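Local structure of manganese-binding protein (Chlamydia trachomatis, 6NSI) at residues N8-G20 with W110-I122. The protein captures iron, and also manganese or nickel, as the solute-binding component of an ABC transporter and delivers it to the membrane permease for import. Residues are numbered along the deposited sequence; the frame is centred on the assembly and turned at random.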
loop_
_atom_site.group_PDB
_atom_site.type_symbol
_atom_site.label_atom_id
_atom_site.label_comp_id
_atom_site.label_asym_id
_atom_site.label_seq_id
_atom_site.Cartn_x
_atom_site.Cartn_y
_atom_site.Cartn_z
ATOM N N ASN A 8 -6.083 -5.886 -7.698
ATOM C CA ASN A 8 -6.396 -5.833 -6.267
ATOM C C ASN A 8 -7.327 -4.648 -5.996
ATOM O O ASN A 8 -7.658 -3.874 -6.904
ATOM C CB ASN A 8 -5.111 -5.751 -5.433
ATOM C CG ASN A 8 -4.287 -4.492 -5.732
ATOM O OD1 ASN A 8 -4.776 -3.358 -5.615
ATOM N ND2 ASN A 8 -3.025 -4.691 -6.094
ATOM N N ARG A 9 -7.747 -4.498 -4.723
ATOM C CA ARG A 9 -8.758 -3.491 -4.395
ATOM C C ARG A 9 -8.184 -2.084 -4.307
ATOM O O ARG A 9 -8.910 -1.103 -4.527
ATOM C CB ARG A 9 -9.456 -3.838 -3.085
ATOM C CG ARG A 9 -10.443 -4.979 -3.213
ATOM C CD ARG A 9 -11.664 -4.564 -4.026
ATOM N NE ARG A 9 -12.362 -3.434 -3.425
ATOM C CZ ARG A 9 -13.100 -3.520 -2.322
ATOM N NH1 ARG A 9 -13.238 -4.685 -1.707
ATOM N NH2 ARG A 9 -13.700 -2.444 -1.829
ATOM N N MET A 10 -6.901 -1.962 -3.970
ATOM C CA MET A 10 -6.277 -0.646 -3.942
ATOM C C MET A 10 -6.306 -0.014 -5.328
ATOM O O MET A 10 -6.516 1.197 -5.467
ATOM C CB MET A 10 -4.855 -0.779 -3.407
ATOM C CG MET A 10 -4.823 -1.320 -1.972
ATOM S SD MET A 10 -4.809 -3.137 -1.872
ATOM C CE MET A 10 -3.097 -3.447 -2.312
ATOM N N ILE A 11 -6.141 -0.837 -6.367
ATOM C CA ILE A 11 -6.332 -0.373 -7.734
ATOM C C ILE A 11 -7.813 -0.288 -8.077
ATOM O O ILE A 11 -8.280 0.731 -8.593
ATOM C CB ILE A 11 -5.581 -1.293 -8.711
ATOM C CG1 ILE A 11 -4.080 -1.179 -8.473
ATOM C CG2 ILE A 11 -5.914 -0.938 -10.150
ATOM C CD1 ILE A 11 -3.314 -2.325 -9.053
ATOM N N CYS A 12 -8.577 -1.343 -7.779
ATOM C CA CYS A 12 -9.945 -1.441 -8.298
ATOM C C CYS A 12 -10.827 -0.291 -7.834
ATOM O O CYS A 12 -11.655 0.217 -8.603
ATOM C CB CYS A 12 -10.587 -2.766 -7.896
ATOM S SG CYS A 12 -12.102 -3.108 -8.876
ATOM N N ASP A 13 -10.687 0.126 -6.580
ATOM C CA ASP A 13 -11.584 1.160 -6.074
ATOM C C ASP A 13 -11.313 2.513 -6.700
ATOM O O ASP A 13 -12.210 3.364 -6.724
ATOM C CB ASP A 13 -11.478 1.249 -4.560
ATOM C CG ASP A 13 -11.973 -0.015 -3.877
ATOM O OD1 ASP A 13 -12.504 -0.910 -4.575
ATOM O OD2 ASP A 13 -11.828 -0.119 -2.647
ATOM N N CYS A 14 -10.102 2.731 -7.210
ATOM C CA CYS A 14 -9.816 3.968 -7.926
ATOM C C CYS A 14 -10.294 3.886 -9.373
ATOM O O CYS A 14 -10.885 4.845 -9.883
ATOM C CB CYS A 14 -8.321 4.279 -7.865
ATOM S SG CYS A 14 -7.635 4.427 -6.143
ATOM N N VAL A 15 -10.060 2.748 -10.043
ATOM C CA VAL A 15 -10.563 2.567 -11.409
ATOM C C VAL A 15 -12.074 2.756 -11.443
ATOM O O VAL A 15 -12.610 3.467 -12.301
ATOM C CB VAL A 15 -10.160 1.183 -11.959
ATOM C CG1 VAL A 15 -10.813 0.947 -13.317
ATOM C CG2 VAL A 15 -8.653 1.067 -12.100
ATOM N N SER A 16 -12.783 2.129 -10.496
ATOM C CA SER A 16 -14.242 2.180 -10.493
ATOM C C SER A 16 -14.758 3.599 -10.307
ATOM O O SER A 16 -15.847 3.929 -10.796
ATOM C CB SER A 16 -14.796 1.268 -9.397
ATOM O OG SER A 16 -14.351 -0.066 -9.585
ATOM N N ARG A 17 -13.997 4.445 -9.602
ATOM C CA ARG A 17 -14.397 5.836 -9.416
ATOM C C ARG A 17 -14.240 6.636 -10.703
ATOM O O ARG A 17 -15.038 7.538 -10.971
ATOM C CB ARG A 17 -13.584 6.486 -8.286
ATOM C CG ARG A 17 -14.151 6.293 -6.869
ATOM C CD ARG A 17 -15.304 7.263 -6.583
ATOM N NE ARG A 17 -14.900 8.491 -5.887
ATOM C CZ ARG A 17 -14.883 9.707 -6.440
ATOM N NH1 ARG A 17 -15.227 9.873 -7.715
ATOM N NH2 ARG A 17 -14.512 10.763 -5.721
ATOM N N ILE A 18 -13.218 6.328 -11.503
ATOM C CA ILE A 18 -13.062 7.011 -12.782
ATOM C C ILE A 18 -14.164 6.602 -13.749
ATOM O O ILE A 18 -14.718 7.444 -14.458
ATOM C CB ILE A 18 -11.674 6.735 -13.382
ATOM C CG1 ILE A 18 -10.584 7.357 -12.517
ATOM C CG2 ILE A 18 -11.599 7.264 -14.819
ATOM C CD1 ILE A 18 -9.203 6.855 -12.866
ATOM N N THR A 19 -14.500 5.308 -13.798
ATOM C CA THR A 19 -15.435 4.826 -14.814
ATOM C C THR A 19 -16.895 4.941 -14.403
ATOM O O THR A 19 -17.756 5.094 -15.277
ATOM C CB THR A 19 -15.153 3.362 -15.187
ATOM O OG1 THR A 19 -15.303 2.511 -14.040
ATOM C CG2 THR A 19 -13.761 3.199 -15.780
ATOM N N GLY A 20 -17.192 4.876 -13.107
ATOM C CA GLY A 20 -18.572 4.779 -12.671
ATOM C C GLY A 20 -19.339 3.683 -13.392
ATOM O O GLY A 20 -18.842 2.574 -13.605
ATOM N N TRP A 110 0.043 7.464 -4.980
ATOM C CA TRP A 110 -1.136 6.773 -5.494
ATOM C C TRP A 110 -2.028 7.714 -6.298
ATOM O O TRP A 110 -2.727 7.272 -7.217
ATOM C CB TRP A 110 -1.922 6.127 -4.351
ATOM C CG TRP A 110 -2.712 4.910 -4.801
ATOM C CD1 TRP A 110 -4.057 4.709 -4.662
ATOM C CD2 TRP A 110 -2.198 3.732 -5.453
ATOM N NE1 TRP A 110 -4.416 3.485 -5.183
ATOM C CE2 TRP A 110 -3.294 2.861 -5.667
ATOM C CE3 TRP A 110 -0.920 3.323 -5.862
ATOM C CZ2 TRP A 110 -3.155 1.621 -6.289
ATOM C CZ3 TRP A 110 -0.786 2.075 -6.479
ATOM C CH2 TRP A 110 -1.896 1.248 -6.683
ATOM N N GLY A 111 -2.022 9.004 -5.977
ATOM C CA GLY A 111 -2.688 9.965 -6.845
ATOM C C GLY A 111 -2.092 9.973 -8.238
ATOM O O GLY A 111 -2.816 9.962 -9.239
ATOM N N ALA A 112 -0.758 9.992 -8.322
ATOM C CA ALA A 112 -0.099 9.848 -9.617
ATOM C C ALA A 112 -0.477 8.530 -10.288
ATOM O O ALA A 112 -0.727 8.492 -11.499
ATOM C CB ALA A 112 1.416 9.948 -9.449
ATOM N N ALA A 113 -0.522 7.437 -9.513
ATOM C CA ALA A 113 -1.001 6.163 -10.042
ATOM C C ALA A 113 -2.404 6.304 -10.621
ATOM O O ALA A 113 -2.693 5.814 -11.718
ATOM C CB ALA A 113 -0.984 5.101 -8.936
ATOM N N VAL A 114 -3.298 6.967 -9.888
ATOM C CA VAL A 114 -4.651 7.158 -10.392
ATOM C C VAL A 114 -4.643 8.000 -11.664
ATOM O O VAL A 114 -5.450 7.767 -12.577
ATOM C CB VAL A 114 -5.533 7.761 -9.286
ATOM C CG1 VAL A 114 -6.861 8.217 -9.843
ATOM C CG2 VAL A 114 -5.742 6.721 -8.180
ATOM N N LYS A 115 -3.687 8.920 -11.773
ATOM C CA LYS A 115 -3.568 9.741 -13.000
ATOM C C LYS A 115 -3.296 8.809 -14.176
ATOM O O LYS A 115 -3.864 9.031 -15.221
ATOM C CB LYS A 115 -2.474 10.800 -12.872
ATOM C CG LYS A 115 -2.826 12.137 -13.503
ATOM C CD LYS A 115 -1.810 13.211 -13.249
ATOM C CE LYS A 115 -1.460 13.318 -11.784
ATOM N NZ LYS A 115 -2.580 13.863 -10.985
ATOM N N GLU A 116 -2.448 7.805 -13.982
ATOM C CA GLU A 116 -2.156 6.852 -15.047
ATOM C C GLU A 116 -3.360 5.967 -15.342
ATOM O O GLU A 116 -3.623 5.642 -16.504
ATOM C CB GLU A 116 -0.948 5.996 -14.673
ATOM C CG GLU A 116 0.312 6.796 -14.415
ATOM C CD GLU A 116 0.762 7.566 -15.636
ATOM O OE1 GLU A 116 0.727 7.002 -16.752
ATOM O OE2 GLU A 116 1.145 8.742 -15.477
ATOM N N MET A 117 -4.093 5.554 -14.304
ATOM C CA MET A 117 -5.335 4.816 -14.515
ATOM C C MET A 117 -6.280 5.583 -15.433
ATOM O O MET A 117 -6.756 5.047 -16.439
ATOM C CB MET A 117 -6.026 4.539 -13.184
ATOM C CG MET A 117 -5.216 3.725 -12.165
ATOM S SD MET A 117 -6.245 3.485 -10.704
ATOM C CE MET A 117 -5.010 3.312 -9.399
ATOM N N ALA A 118 -6.577 6.839 -15.087
ATOM C CA ALA A 118 -7.470 7.657 -15.907
ATOM C C ALA A 118 -6.975 7.753 -17.342
ATOM O O ALA A 118 -7.739 7.534 -18.294
ATOM C CB ALA A 118 -7.601 9.052 -15.301
ATOM N N ALA A 119 -5.698 8.099 -17.523
ATOM C CA ALA A 119 -5.163 8.229 -18.873
ATOM C C ALA A 119 -5.322 6.923 -19.635
ATOM O O ALA A 119 -5.865 6.898 -20.747
ATOM C CB ALA A 119 -3.696 8.655 -18.820
ATOM N N ALA A 120 -4.875 5.820 -19.028
ATOM C CA ALA A 120 -5.002 4.508 -19.649
ATOM C C ALA A 120 -6.450 4.198 -20.007
ATOM O O ALA A 120 -6.729 3.670 -21.091
ATOM C CB ALA A 120 -4.445 3.437 -18.706
ATOM N N LEU A 121 -7.384 4.496 -19.097
ATOM C CA LEU A 121 -8.787 4.207 -19.372
ATOM C C LEU A 121 -9.289 5.046 -20.534
ATOM O O LEU A 121 -9.979 4.542 -21.430
ATOM C CB LEU A 121 -9.630 4.480 -18.129
ATOM C CG LEU A 121 -9.676 3.362 -17.098
ATOM C CD1 LEU A 121 -10.271 3.908 -15.809
ATOM C CD2 LEU A 121 -10.458 2.165 -17.607
ATOM N N ILE A 122 -8.936 6.331 -20.533
ATOM C CA ILE A 122 -9.373 7.239 -21.584
ATOM C C ILE A 122 -8.790 6.817 -22.928
ATOM O O ILE A 122 -9.450 6.923 -23.968
ATOM C CB ILE A 122 -8.984 8.682 -21.212
ATOM C CG1 ILE A 122 -9.905 9.200 -20.099
ATOM C CG2 ILE A 122 -9.008 9.575 -22.447
ATOM C CD1 ILE A 122 -9.505 10.542 -19.529
#
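M117 pushes its side chain from helix 107-124 into a hollow on helix 9-19 walled by I11, C14, V15 and I18. Its CB meets I18 CD1. Beyond CG the chain is extended (chi2 -178°), which carries SD and CE across to helix 9-19. SD rests against C14 CB at 3.6 Å and against V15 CG2, and the M117 and V15 side chains cross at about a right angle. CE ends 3.8 Å from C14 CB and also lies over the rim of one face of the W110 indole, the face that carries A113 CB. The exchange is mutual, as in knobs-into-holes packing: I18 is the knob in the opposite direction, set among V114, M117, A118 and L121, with CD1 3.4 Å from A118 N. Beyond it L121 closes the far end, its CD1 touching I18 CG2, V15 CG1 and T19 CG2. At the other end W110, with CG swung anti to its backbone N (chi1 -153°), turns the edge of its indole to the first turns of helix 9-19. Its NE1 donates to M10 O at 3.1 Å, a bent bond that lies in the indole plane yet comes from above the carbonyl plane. I11 CG1 borders the same ring, 3.7 Å from CZ2, while C14 SG sits obliquely, 3.5 Å from NE1. The axes of helix 9-19 and segment 110-122 cross at -51°, 9.7 Å apart at their closest. M10, whose carbonyl holds W110, lies next to the site where H36, H102, H168 and D260 bind the iron(III) ion. Helix 9-19 follows strand 3-6 of the parallel sheet and rests on strand 24-27; helix 107-124 packs on helix 80-85, and helix 129-154 borders both partners near T19 and I122.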